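Hypothetical protein (PDB 2OX7) is of unknown function, a YopX-family protein from Enterococcus faecalis built largely of antiparallel beta-strands. Local coordinates at residues Asp75-Tyr89 and Ile125-Ile137. Sequence-based numbering, arbitrary orientation.
Sequences DKNGVEIFEGDILVY and ILYRDGYLVIGNI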
loop_
_atom_site.group_PDB
_atom_site.type_symbol
_atom_site.label_atom_id
_atom_site.label_comp_id
_atom_site.label_asym_id
_atom_site.label_seq_id
_atom_site.Cartn_x
_atom_site.Cartn_y
_atom_site.Cartn_z
ATOM N N ASP A 75 5.127 14.690 11.958
ATOM C CA ASP A 75 6.362 14.977 11.221
ATOM C C ASP A 75 7.607 14.937 12.121
ATOM O O ASP A 75 7.518 14.643 13.339
ATOM C CB ASP A 75 6.277 16.295 10.407
ATOM C CG ASP A 75 6.476 17.562 11.254
ATOM O OD1 ASP A 75 6.693 17.441 12.475
ATOM O OD2 ASP A 75 6.383 18.696 10.655
ATOM N N LYS A 76 8.753 15.256 11.523
ATOM C CA LYS A 76 10.042 15.252 12.212
ATOM C C LYS A 76 10.071 16.164 13.452
ATOM O O LYS A 76 10.857 15.919 14.383
ATOM C CB LYS A 76 11.101 15.706 11.214
ATOM C CG LYS A 76 12.505 15.418 11.584
ATOM C CD LYS A 76 13.376 16.125 10.529
ATOM C CE LYS A 76 14.834 16.083 10.934
ATOM N NZ LYS A 76 15.717 16.570 9.859
ATOM N N ASN A 77 9.238 17.206 13.461
ATOM C CA ASN A 77 9.122 18.097 14.625
ATOM C C ASN A 77 8.004 17.699 15.599
ATOM O O ASN A 77 7.660 18.494 16.494
ATOM C CB ASN A 77 8.874 19.528 14.175
ATOM C CG ASN A 77 10.142 20.287 13.820
ATOM O OD1 ASN A 77 11.253 19.958 14.264
ATOM N ND2 ASN A 77 9.953 21.387 13.075
ATOM N N GLY A 78 7.408 16.516 15.436
ATOM C CA GLY A 78 6.285 16.121 16.290
ATOM C C GLY A 78 4.965 16.798 16.029
ATOM O O GLY A 78 4.036 16.644 16.823
ATOM N N VAL A 79 4.862 17.464 14.882
ATOM C CA VAL A 79 3.636 18.150 14.448
ATOM C C VAL A 79 2.680 17.152 13.797
ATOM O O VAL A 79 3.096 16.358 12.942
ATOM C CB VAL A 79 3.957 19.290 13.458
ATOM C CG1 VAL A 79 2.665 19.918 12.939
ATOM C CG2 VAL A 79 4.836 20.367 14.139
ATOM N N GLU A 80 1.401 17.204 14.180
ATOM C CA GLU A 80 0.409 16.252 13.679
ATOM C C GLU A 80 0.159 16.614 12.224
ATOM O O GLU A 80 -0.006 17.775 11.907
ATOM C CB GLU A 80 -0.894 16.363 14.481
ATOM C CG GLU A 80 -1.785 15.116 14.407
ATOM C CD GLU A 80 -2.778 14.956 15.593
ATOM O OE1 GLU A 80 -2.602 15.617 16.669
ATOM O OE2 GLU A 80 -3.747 14.165 15.447
ATOM N N ILE A 81 0.186 15.613 11.341
ATOM C CA ILE A 81 0.025 15.810 9.893
ATOM C C ILE A 81 -1.454 15.617 9.546
ATOM O O ILE A 81 -2.038 14.568 9.855
ATOM C CB ILE A 81 0.853 14.777 9.121
ATOM C CG1 ILE A 81 2.356 15.041 9.338
ATOM C CG2 ILE A 81 0.534 14.854 7.581
ATOM C CD1 ILE A 81 3.204 13.800 8.915
ATOM N N PHE A 82 -2.051 16.626 8.907
ATOM C CA PHE A 82 -3.458 16.572 8.491
ATOM C C PHE A 82 -3.587 16.438 6.972
ATOM O O PHE A 82 -2.697 16.868 6.197
ATOM C CB PHE A 82 -4.143 17.923 8.838
ATOM C CG PHE A 82 -4.489 18.071 10.278
ATOM C CD1 PHE A 82 -5.814 17.976 10.684
ATOM C CD2 PHE A 82 -3.499 18.316 11.216
ATOM C CE1 PHE A 82 -6.159 18.138 12.045
ATOM C CE2 PHE A 82 -3.820 18.461 12.606
ATOM C CZ PHE A 82 -5.154 18.356 13.018
ATOM N N GLU A 83 -4.754 15.984 6.539
ATOM C CA GLU A 83 -5.076 16.122 5.119
ATOM C C GLU A 83 -4.872 17.595 4.728
ATOM O O GLU A 83 -5.208 18.521 5.509
ATOM C CB GLU A 83 -6.551 15.822 4.845
ATOM C CG GLU A 83 -7.112 14.496 5.259
ATOM C CD GLU A 83 -8.626 14.456 4.942
ATOM O OE1 GLU A 83 -9.489 14.813 5.812
ATOM O OE2 GLU A 83 -8.932 14.114 3.781
ATOM N N GLY A 84 -4.411 17.810 3.497
ATOM C CA GLY A 84 -4.176 19.182 2.984
ATOM C C GLY A 84 -2.806 19.751 3.325
ATOM O O GLY A 84 -2.366 20.738 2.707
ATOM N N ASP A 85 -2.103 19.143 4.293
ATOM C CA ASP A 85 -0.741 19.575 4.569
ATOM C C ASP A 85 0.188 19.343 3.406
ATOM O O ASP A 85 -0.009 18.433 2.592
ATOM C CB ASP A 85 -0.160 18.881 5.820
ATOM C CG ASP A 85 -0.635 19.532 7.140
ATOM O OD1 ASP A 85 -1.095 20.714 7.146
ATOM O OD2 ASP A 85 -0.505 18.892 8.203
ATOM N N ILE A 86 1.262 20.128 3.373
ATOM C CA ILE A 86 2.339 19.968 2.375
ATOM C C ILE A 86 3.644 19.654 3.085
ATOM O O ILE A 86 4.053 20.389 4.034
ATOM C CB ILE A 86 2.474 21.285 1.502
ATOM C CG1 ILE A 86 1.173 21.528 0.716
ATOM C CG2 ILE A 86 3.778 21.215 0.645
ATOM C CD1 ILE A 86 1.004 23.011 0.184
ATOM N N LEU A 87 4.269 18.524 2.712
ATOM C CA LEU A 87 5.499 18.075 3.399
ATOM C C LEU A 87 6.695 18.213 2.483
ATOM O O LEU A 87 6.562 18.053 1.256
ATOM C CB LEU A 87 5.381 16.611 3.811
ATOM C CG LEU A 87 4.613 16.332 5.110
ATOM C CD1 LEU A 87 3.173 16.811 5.117
ATOM C CD2 LEU A 87 4.664 14.821 5.244
ATOM N N VAL A 88 7.849 18.488 3.068
ATOM C CA VAL A 88 9.101 18.473 2.322
ATOM C C VAL A 88 10.106 17.583 3.003
ATOM O O VAL A 88 10.103 17.484 4.233
ATOM C CB VAL A 88 9.722 19.880 2.177
ATOM C CG1 VAL A 88 8.875 20.686 1.231
ATOM C CG2 VAL A 88 9.929 20.534 3.541
ATOM N N TYR A 89 10.967 16.957 2.217
ATOM C CA TYR A 89 12.091 16.196 2.757
ATOM C C TYR A 89 13.185 17.142 3.271
ATOM O O TYR A 89 13.661 18.043 2.540
ATOM C CB TYR A 89 12.651 15.282 1.659
ATOM C CG TYR A 89 13.687 14.336 2.187
ATOM C CD1 TYR A 89 13.342 13.331 3.081
ATOM C CD2 TYR A 89 15.014 14.429 1.766
ATOM C CE1 TYR A 89 14.297 12.469 3.579
ATOM C CE2 TYR A 89 15.971 13.573 2.253
ATOM C CZ TYR A 89 15.600 12.567 3.132
ATOM O OH TYR A 89 16.561 11.690 3.629
ATOM N N ILE A 125 8.136 8.694 7.204
ATOM C CA ILE A 125 8.134 10.151 7.477
ATOM C C ILE A 125 9.422 10.567 8.212
ATOM O O ILE A 125 9.951 11.659 8.008
ATOM C CB ILE A 125 6.849 10.575 8.233
ATOM C CG1 ILE A 125 5.592 10.401 7.344
ATOM C CG2 ILE A 125 6.939 12.046 8.698
ATOM C CD1 ILE A 125 4.316 10.305 8.173
ATOM N N LEU A 126 9.935 9.676 9.071
ATOM C CA LEU A 126 11.059 10.015 9.948
ATOM C C LEU A 126 12.411 9.511 9.479
ATOM O O LEU A 126 13.454 9.876 10.072
ATOM C CB LEU A 126 10.752 9.517 11.367
ATOM C CG LEU A 126 9.483 10.101 12.002
ATOM C CD1 LEU A 126 9.233 9.502 13.427
ATOM C CD2 LEU A 126 9.486 11.660 12.054
ATOM N N TYR A 127 12.409 8.697 8.432
ATOM C CA TYR A 127 13.609 7.951 8.018
ATOM C C TYR A 127 14.639 8.928 7.447
ATOM O O TYR A 127 14.276 9.887 6.753
ATOM C CB TYR A 127 13.196 6.943 6.957
ATOM C CG TYR A 127 14.237 5.890 6.627
ATOM C CD1 TYR A 127 14.816 5.108 7.642
ATOM C CD2 TYR A 127 14.571 5.628 5.312
ATOM C CE1 TYR A 127 15.752 4.100 7.319
ATOM C CE2 TYR A 127 15.503 4.623 4.974
ATOM C CZ TYR A 127 16.077 3.876 5.994
ATOM O OH TYR A 127 16.988 2.892 5.643
ATOM N N ARG A 128 15.914 8.667 7.715
ATOM C CA ARG A 128 17.001 9.505 7.163
ATOM C C ARG A 128 16.738 10.980 7.490
ATOM O O ARG A 128 16.603 11.317 8.670
ATOM C CB ARG A 128 17.184 9.203 5.675
ATOM C CG ARG A 128 17.959 7.869 5.453
ATOM C CD ARG A 128 17.960 7.362 4.003
ATOM N NE ARG A 128 18.373 5.952 3.940
ATOM C CZ ARG A 128 19.643 5.531 3.921
ATOM N NH1 ARG A 128 20.642 6.404 3.947
ATOM N NH2 ARG A 128 19.916 4.229 3.875
ATOM N N ASP A 129 16.639 11.866 6.500
ATOM C CA ASP A 129 16.474 13.299 6.865
ATOM C C ASP A 129 15.045 13.639 7.345
ATOM O O ASP A 129 14.830 14.676 7.978
ATOM C CB ASP A 129 16.899 14.261 5.733
ATOM C CG ASP A 129 18.371 14.145 5.389
ATOM O OD1 ASP A 129 19.185 13.847 6.284
ATOM O OD2 ASP A 129 18.689 14.358 4.209
ATOM N N GLY A 130 14.087 12.759 7.065
ATOM C CA GLY A 130 12.738 12.975 7.599
ATOM C C GLY A 130 12.001 14.065 6.821
ATOM O O GLY A 130 12.595 14.734 5.965
ATOM N N TYR A 131 10.707 14.210 7.104
ATOM C CA TYR A 131 9.811 15.174 6.400
ATOM C C TYR A 131 9.270 16.172 7.410
ATOM O O TYR A 131 9.009 15.830 8.594
ATOM C CB TYR A 131 8.591 14.488 5.697
ATOM C CG TYR A 131 9.012 13.757 4.474
ATOM C CD1 TYR A 131 8.878 14.356 3.219
ATOM C CD2 TYR A 131 9.654 12.516 4.562
ATOM C CE1 TYR A 131 9.313 13.710 2.075
ATOM C CE2 TYR A 131 10.095 11.850 3.399
ATOM C CZ TYR A 131 9.930 12.464 2.169
ATOM O OH TYR A 131 10.393 11.880 0.999
ATOM N N LEU A 132 8.999 17.366 6.913
ATOM C CA LEU A 132 8.445 18.432 7.740
ATOM C C LEU A 132 7.227 19.047 7.067
ATOM O O LEU A 132 7.235 19.219 5.870
ATOM C CB LEU A 132 9.510 19.499 7.929
ATOM C CG LEU A 132 10.655 19.207 8.919
ATOM C CD1 LEU A 132 11.672 20.363 8.892
ATOM C CD2 LEU A 132 10.074 19.059 10.332
ATOM N N VAL A 133 6.210 19.384 7.853
ATOM C CA VAL A 133 5.043 20.116 7.338
ATOM C C VAL A 133 5.483 21.585 7.145
ATOM O O VAL A 133 5.885 22.242 8.110
ATOM C CB VAL A 133 3.923 20.146 8.338
ATOM C CG1 VAL A 133 2.731 20.994 7.786
ATOM C CG2 VAL A 133 3.401 18.715 8.601
ATOM N N ILE A 134 5.335 22.102 5.939
ATOM C CA ILE A 134 5.741 23.500 5.704
ATOM C C ILE A 134 4.594 24.412 5.238
ATOM O O ILE A 134 4.821 25.558 4.842
ATOM C CB ILE A 134 6.918 23.567 4.779
ATOM C CG1 ILE A 134 6.588 22.926 3.407
ATOM C CG2 ILE A 134 8.166 23.081 5.528
ATOM C CD1 ILE A 134 7.526 23.408 2.344
ATOM N N GLY A 135 3.381 23.910 5.352
ATOM C CA GLY A 135 2.181 24.672 4.990
ATOM C C GLY A 135 1.064 23.749 4.561
ATOM O O GLY A 135 1.111 22.511 4.769
ATOM N N ASN A 136 0.019 24.345 4.000
ATOM C CA ASN A 136 -1.075 23.552 3.501
ATOM C C ASN A 136 -1.654 24.241 2.284
ATOM O O ASN A 136 -1.342 25.414 1.999
ATOM C CB ASN A 136 -2.104 23.284 4.584
ATOM C CG ASN A 136 -2.812 24.565 5.077
ATOM O OD1 ASN A 136 -3.670 25.095 4.400
ATOM N ND2 ASN A 136 -2.453 25.029 6.278
ATOM N N ILE A 137 -2.473 23.496 1.566
ATOM C CA ILE A 137 -2.983 23.906 0.270
ATOM C C ILE A 137 -3.943 25.094 0.360
ATOM O O ILE A 137 -4.162 25.783 -0.636
ATOM C CB ILE A 137 -3.658 22.695 -0.480
ATOM C CG1 ILE A 137 -4.836 22.168 0.323
ATOM C CG2 ILE A 137 -2.611 21.620 -0.746
ATOM C CD1 ILE A 137 -5.745 21.152 -0.414
HETATM O O HOH W 1 -0.350 23.444 7.585
HETATM O O HOH W 2 18.922 11.808 2.431
#
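Val88 and Leu132 exchange both backbone hydrogen bonds where strand 85-89 runs antiparallel to strand 131-136, an outermost strand of a four-stranded antiparallel sheet within this chain. Leu87, Val133, Tyr89 and Tyr131 share one face; there Tyr89 CD1 rides over the rim of the Tyr131 ring, 3.6 Å from CE2, with the two planes turned 59° apart. With CG of Tyr89 anti to its own backbone nitrogen (chi1 -172°), the phenol lies alongside the 127-130 type II' turn, and its OH accepts the Asp129 N-H at 2.9 Å. A water links the same OH to Asp129 OD2.

The other edge of strand 131-136 is met by the type I turn 75-78. Tyr131 O takes the Lys76 N-H at 3.0 Å, and Asp75 OD2 receives Val133 N at 2.9 Å through its anti lone pair, almost straight at 177°. The extended Lys76 chain carries NZ to Asp129 O, 2.8 Å away, while Asp90 supplies a salt bridge to the same ammonium.

Further out, Ile81 CD1 meets Ile125 CD1 tip to tip, joining strand 80-82 to the end of helix 122-126. Asp85, which also pairs with Arg8, binds Phe82 N through OD2, and a water bridges its OD1 to Asn136 ND2, which also hydrogen-bonds Glu139. The carboxylate of Asp75 is held at its other oxygen too: OD1 accepts Val79 N at 3.0 Å from above the carboxylate plane.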